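Local coordinates for halotolerant alpha-type carbonic anhydrase (dCA II) (Dunaliella salina, PDB 1Y7W), which catalyses the reversible hydration of carbon dioxide as a zinc-dependent alpha-type carbonic anhydrase that tolerates high salt, at residues 26-31 and 273-278; 176-181 and 248-253. One frame throughout, in Å; residues are numbered along the deposited sequence. Where two conformers were deposited one is given.

Contact 1 (26-31 and 273-278)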
loop_
_atom_site.group_PDB
_atom_site.type_symbol
_atom_site.label_atom_id
_atom_site.label_comp_id
_atom_site.label_asym_id
_atom_site.label_seq_id
_atom_site.Cartn_x
_atom_site.Cartn_y
_atom_site.Cartn_z
ATOM N N MET A 26 5.760 -0.484 -17.864
ATOM C CA MET A 26 6.894 -0.098 -18.686
ATOM C C MET A 26 7.115 1.410 -18.718
ATOM O O MET A 26 8.250 1.861 -18.732
ATOM C CB MET A 26 6.763 -0.657 -20.102
ATOM C CG MET A 26 8.007 -0.398 -20.937
ATOM S SD MET A 26 7.901 -0.994 -22.634
ATOM C CE MET A 26 7.513 0.662 -23.516
ATOM N N GLN A 27 6.042 2.204 -18.706
ATOM C CA GLN A 27 6.206 3.641 -18.713
ATOM C C GLN A 27 5.751 4.238 -17.403
ATOM O O GLN A 27 5.462 5.434 -17.337
ATOM C CB GLN A 27 5.394 4.280 -19.846
ATOM C CG GLN A 27 5.900 3.869 -21.230
ATOM C CD GLN A 27 5.123 4.555 -22.302
ATOM O OE1 GLN A 27 4.818 5.758 -22.215
ATOM N NE2 GLN A 27 4.750 3.797 -23.304
ATOM N N HIS A 28 5.706 3.403 -16.378
ATOM C CA HIS A 28 5.279 3.830 -15.043
ATOM C C HIS A 28 3.957 4.590 -15.080
ATOM O O HIS A 28 3.735 5.534 -14.330
ATOM C CB HIS A 28 6.383 4.663 -14.383
ATOM C CG HIS A 28 7.649 3.881 -14.229
ATOM N ND1 HIS A 28 7.821 2.916 -13.248
ATOM C CD2 HIS A 28 8.728 3.792 -15.048
ATOM C CE1 HIS A 28 8.962 2.267 -13.475
ATOM N NE2 HIS A 28 9.523 2.776 -14.564
ATOM N N GLY A 29 3.067 4.122 -15.956
ATOM C CA GLY A 29 1.765 4.753 -16.064
ATOM C C GLY A 29 1.654 6.006 -16.909
ATOM O O GLY A 29 0.576 6.592 -17.011
ATOM N N PHE A 30 2.751 6.439 -17.518
ATOM C CA PHE A 30 2.711 7.641 -18.340
ATOM C C PHE A 30 1.672 7.452 -19.460
ATOM O O PHE A 30 1.076 8.430 -19.889
ATOM C CB PHE A 30 4.112 7.914 -18.985
ATOM C CG PHE A 30 4.183 9.168 -19.809
ATOM C CD1 PHE A 30 3.954 10.418 -19.259
ATOM C CD2 PHE A 30 4.593 9.096 -21.145
ATOM C CE1 PHE A 30 4.146 11.584 -20.024
ATOM C CE2 PHE A 30 4.773 10.246 -21.904
ATOM C CZ PHE A 30 4.547 11.484 -21.333
ATOM N N ASP A 31 1.555 6.228 -19.937
ATOM C CA ASP A 31 0.634 5.835 -21.032
ATOM C C ASP A 31 -0.818 5.549 -20.641
ATOM O O ASP A 31 -1.720 5.567 -21.511
ATOM C CB ASP A 31 1.162 4.580 -21.780
ATOM C CG ASP A 31 1.456 3.395 -20.872
ATOM O OD1 ASP A 31 1.776 3.553 -19.674
ATOM O OD2 ASP A 31 1.379 2.260 -21.380
ATOM N N VAL A 273 9.728 -3.688 -11.540
ATOM C CA VAL A 273 9.689 -2.407 -10.821
ATOM C C VAL A 273 8.221 -1.889 -11.059
ATOM O O VAL A 273 7.890 -1.328 -12.120
ATOM C CB VAL A 273 10.731 -1.405 -11.389
ATOM C CG1 VAL A 273 10.788 -0.159 -10.491
ATOM C CG2 VAL A 273 12.158 -2.060 -11.415
ATOM N N ASN A 274 7.354 -2.072 -10.060
ATOM C CA ASN A 274 5.936 -1.744 -10.267
ATOM C C ASN A 274 5.395 -0.494 -9.608
ATOM O O ASN A 274 4.445 -0.548 -8.782
ATOM C CB ASN A 274 5.108 -2.976 -9.840
ATOM C CG ASN A 274 5.260 -3.302 -8.357
ATOM O OD1 ASN A 274 6.326 -3.077 -7.775
ATOM N ND2 ASN A 274 4.198 -3.867 -7.734
ATOM N N ASN A 275 6.031 0.640 -9.896
ATOM C CA ASN A 275 5.574 1.916 -9.375
ATOM C C ASN A 275 4.976 2.822 -10.453
ATOM O O ASN A 275 5.518 2.956 -11.579
ATOM C CB ASN A 275 6.725 2.700 -8.703
ATOM C CG ASN A 275 7.841 3.038 -9.706
ATOM O OD1 ASN A 275 8.277 2.169 -10.421
ATOM N ND2 ASN A 275 8.270 4.280 -9.748
ATOM N N ARG A 276 3.856 3.480 -10.090
ATOM C CA ARG A 276 3.280 4.473 -10.988
ATOM C C ARG A 276 4.102 5.766 -10.733
ATOM O O ARG A 276 4.486 6.057 -9.581
ATOM C CB ARG A 276 1.827 4.816 -10.624
ATOM C CG ARG A 276 1.263 5.829 -11.617
ATOM C CD ARG A 276 -0.161 6.270 -11.121
ATOM N NE ARG A 276 -0.893 7.014 -12.159
ATOM C CZ ARG A 276 -2.061 7.611 -11.959
ATOM N NH1 ARG A 276 -2.614 7.554 -10.747
ATOM N NH2 ARG A 276 -2.681 8.262 -12.959
ATOM N N MET A 277 4.357 6.552 -11.778
ATOM C CA MET A 277 5.109 7.817 -11.585
ATOM C C MET A 277 4.361 8.842 -10.698
ATOM O O MET A 277 3.105 8.820 -10.580
ATOM C CB MET A 277 5.368 8.467 -12.943
ATOM C CG MET A 277 4.065 8.711 -13.680
ATOM S SD MET A 277 4.278 9.034 -15.457
ATOM C CE MET A 277 5.387 10.424 -15.360
ATOM N N ILE A 278 5.092 9.765 -10.091
ATOM C CA ILE A 278 4.418 10.741 -9.236
ATOM C C ILE A 278 3.520 11.685 -10.064
ATOM O O ILE A 278 3.753 11.911 -11.247
ATOM C CB ILE A 278 5.387 11.571 -8.334
ATOM C CG1 ILE A 278 6.449 12.177 -9.178
ATOM C CG2 ILE A 278 5.989 10.677 -7.177
ATOM C CD1 ILE A 278 7.236 13.234 -8.415
HETATM O O HOH W 1 -0.684 7.834 -14.949
#
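H28 and G29 dock on N275, R276 and M277 in a polar loop-to-loop contact that joins the N-terminal region to the loop running between helix 253-266 and strand 287-289. H28 and G29 are the central pair of a type I' turn, closed by F30 N on Q27 O at 2.9 Å. H28 grips the far loop twice. Its carbonyl O accepts from M277 N at 2.8 Å, nearly straight at 168°. Its imidazole, with CG beside the backbone N and anti to the carbonyl carbon (chi1 -60°), turns back so that ND1 donates to N275 O at 2.8 Å, in the plane of both ring and carbonyl. This bond fixes the ring's rotation; the N275 side-chain amide lies beside the ring, its plane turned 54° from it. A leucine in place of H28 would probably leave N275 O without this donor and the turn less firmly held to the loop. A CB on G29 would come tight against R276 CG, and G29 O receives a bond from a water (2.7 Å) that accepts from R276 NH2 at 2.9 Å; R276 NH1 goes to Q51. On the outer side M277, bent at its end, brings SD to the edge of the F30 ring, 5.3 Å from the centroid, a Met-aromatic contact. Just before N275, N274 O accepts from ND1 of the zinc ligand H132, a second-shell bond of the kind that orients zinc histidines in alpha-carbonic anhydrases; the contact thus lies beside that site.

Contact 2 (176-181 and 248-253)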
loop_
_atom_site.group_PDB
_atom_site.type_symbol
_atom_site.label_atom_id
_atom_site.label_comp_id
_atom_site.label_asym_id
_atom_site.label_seq_id
_atom_site.Cartn_x
_atom_site.Cartn_y
_atom_site.Cartn_z
ATOM N N SER A 176 19.418 -0.913 4.032
ATOM C CA SER A 176 20.198 -0.868 5.255
ATOM C C SER A 176 21.039 -2.154 5.295
ATOM O O SER A 176 20.828 -3.038 4.464
ATOM C CB SER A 176 19.214 -0.824 6.419
ATOM O OG SER A 176 19.784 -1.270 7.614
ATOM N N GLU A 177 21.995 -2.254 6.220
ATOM C CA GLU A 177 22.801 -3.485 6.300
ATOM C C GLU A 177 22.031 -4.518 7.140
ATOM O O GLU A 177 22.409 -5.689 7.204
ATOM C CB GLU A 177 24.200 -3.180 6.910
ATOM C CG GLU A 177 25.046 -2.135 6.096
ATOM C CD GLU A 177 25.441 -0.828 6.898
ATOM O OE1 GLU A 177 26.552 -0.787 7.523
ATOM O OE2 GLU A 177 24.639 0.164 6.901
ATOM N N ASN A 178 20.925 -4.083 7.744
ATOM C CA ASN A 178 20.084 -4.926 8.599
ATOM C C ASN A 178 18.666 -5.034 8.057
ATOM O O ASN A 178 17.953 -4.061 8.025
ATOM C CB ASN A 178 20.008 -4.318 9.994
ATOM C CG ASN A 178 21.382 -4.116 10.611
ATOM O OD1 ASN A 178 22.227 -5.031 10.584
ATOM N ND2 ASN A 178 21.621 -2.922 11.166
ATOM N N GLY A 179 18.245 -6.224 7.672
ATOM C CA GLY A 179 16.917 -6.362 7.101
ATOM C C GLY A 179 15.786 -6.262 8.094
ATOM O O GLY A 179 15.991 -6.215 9.303
ATOM N N ASP A 180 14.576 -6.258 7.557
ATOM C CA ASP A 180 13.354 -6.169 8.324
ATOM C C ASP A 180 12.980 -7.563 8.820
ATOM O O ASP A 180 13.114 -8.526 8.064
ATOM C CB ASP A 180 12.220 -5.665 7.400
ATOM C CG ASP A 180 10.889 -5.564 8.113
ATOM O OD1 ASP A 180 10.770 -4.620 8.929
ATOM O OD2 ASP A 180 9.998 -6.413 7.858
ATOM N N ALA A 181 12.432 -7.660 10.039
ATOM C CA ALA A 181 12.025 -8.954 10.615
ATOM C C ALA A 181 10.863 -9.623 9.888
ATOM O O ALA A 181 10.885 -10.834 9.603
ATOM C CB ALA A 181 11.655 -8.775 12.106
ATOM N N PRO A 248 11.029 5.374 7.722
ATOM C CA PRO A 248 11.061 4.059 7.079
ATOM C C PRO A 248 11.489 2.873 7.925
ATOM O O PRO A 248 12.056 3.023 9.018
ATOM C CB PRO A 248 12.033 4.256 5.900
ATOM C CG PRO A 248 12.956 5.359 6.374
ATOM C CD PRO A 248 12.204 6.215 7.377
ATOM N N ARG A 249 11.109 1.695 7.452
ATOM C CA ARG A 249 11.614 0.446 8.025
ATOM C C ARG A 249 12.916 0.200 7.242
ATOM O O ARG A 249 13.339 1.093 6.497
ATOM C CB ARG A 249 10.638 -0.690 7.763
ATOM C CG ARG A 249 9.640 -0.801 8.926
ATOM C CD ARG A 249 8.648 -1.937 8.665
ATOM N NE ARG A 249 7.804 -2.114 9.841
ATOM C CZ ARG A 249 8.122 -2.871 10.886
ATOM N NH1 ARG A 249 7.266 -2.937 11.916
ATOM N NH2 ARG A 249 9.253 -3.599 10.894
ATOM N N GLU A 250 13.527 -0.978 7.381
ATOM C CA GLU A 250 14.783 -1.274 6.687
ATOM C C GLU A 250 14.712 -2.520 5.851
ATOM O O GLU A 250 13.993 -3.408 6.177
ATOM C CB GLU A 250 15.928 -1.417 7.724
ATOM C CG GLU A 250 16.148 -0.097 8.480
ATOM C CD GLU A 250 17.254 -0.161 9.531
ATOM O OE1 GLU A 250 17.313 0.801 10.330
ATOM O OE2 GLU A 250 18.046 -1.146 9.548
ATOM N N VAL A 251 15.500 -2.602 4.787
ATOM C CA VAL A 251 15.487 -3.794 3.946
ATOM C C VAL A 251 16.845 -3.961 3.306
ATOM O O VAL A 251 17.514 -2.976 3.041
ATOM C CB VAL A 251 14.392 -3.677 2.828
ATOM C CG1 VAL A 251 14.687 -2.531 1.916
ATOM C CG2 VAL A 251 14.288 -4.957 2.059
ATOM N N THR A 252 17.244 -5.205 3.066
ATOM C CA THR A 252 18.518 -5.487 2.438
ATOM C C THR A 252 18.348 -5.881 1.001
ATOM O O THR A 252 17.237 -6.252 0.566
ATOM C CB THR A 252 19.231 -6.653 3.124
ATOM O OG1 THR A 252 18.463 -7.836 2.962
ATOM C CG2 THR A 252 19.395 -6.363 4.564
ATOM N N ARG A 253 19.438 -5.794 0.233
ATOM C CA ARG A 253 19.325 -6.216 -1.149
ATOM C C ARG A 253 18.971 -7.705 -1.177
ATOM O O ARG A 253 18.283 -8.175 -2.080
ATOM C CB ARG A 253 20.642 -5.998 -1.919
ATOM C CG ARG A 253 20.721 -4.701 -2.658
ATOM C CD ARG A 253 21.270 -3.658 -1.801
ATOM N NE ARG A 253 21.599 -2.396 -2.499
ATOM C CZ ARG A 253 22.046 -1.332 -1.835
ATOM N NH1 ARG A 253 22.315 -0.196 -2.458
ATOM N NH2 ARG A 253 22.258 -1.445 -0.525
HETATM O O HOH W 2 21.405 -4.205 1.253
HETATM O O HOH W 3 12.697 -2.619 9.562
#
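T252 CG2 presses on the backbone at G179, 3.3 Å from G179 N, while D180 and R249 close the other end of the contact with a salt bridge. There R249 NH2 reaches D180 OD1 at 2.7 Å on its syn side, the carboxylate and guanidinium planes standing almost perpendicular (88°). With CG anti to the backbone N (chi1 179°), D180 sets OD1 at the edge of the R249 guanidinium and also takes a bond from a water, 2.8 Å away, that accepts from E250 N. Close packing continues at S176, whose OG donates to E250 OE2 at 2.6 Å, from above the carboxylate plane, and accepts from N178 N at 3.0 Å in an ST turn, so one hydroxyl joins the loop to the E250 side chain. The looser side lies towards solvent, where E177 and N178 are exposed and a second water, bound to R253 N, is only weakly held by S176 O. S176 N on V251 O (3.0 Å) continues the parallel pairing of strands 166-175 and 240-251, in which the K174 backbone bonds to R249 and V251. Both segments then lead into helices: D180 OD2 caps L183 N at the start of 181-195, T252 OG1 caps Q255 N in 253-266, and R249 also binds carbonyls at the end of helix 213-217.

Both contacts are partly buried, but they hold different elements and touch nowhere: their centres are 25 Å apart and their nearest atoms about 13 Å. Contact 1 joins two irregular loops near the N-terminal region, on the side of the zinc, with the R276 side chain about 8 Å from the metal. Contact 2 lies farther from the centre of the chain, where two neighbouring parallel strands of the central sheet run out into helices. The chemistry follows the setting. In 26-31 with 273-278, backbone carbonyls and an imidazole do most of the bonding, beside a sulfur-aromatic contact; in 176-181 with 248-253, carboxylates, hydroxyls and a salt bridge tie strand ends and helix starts together.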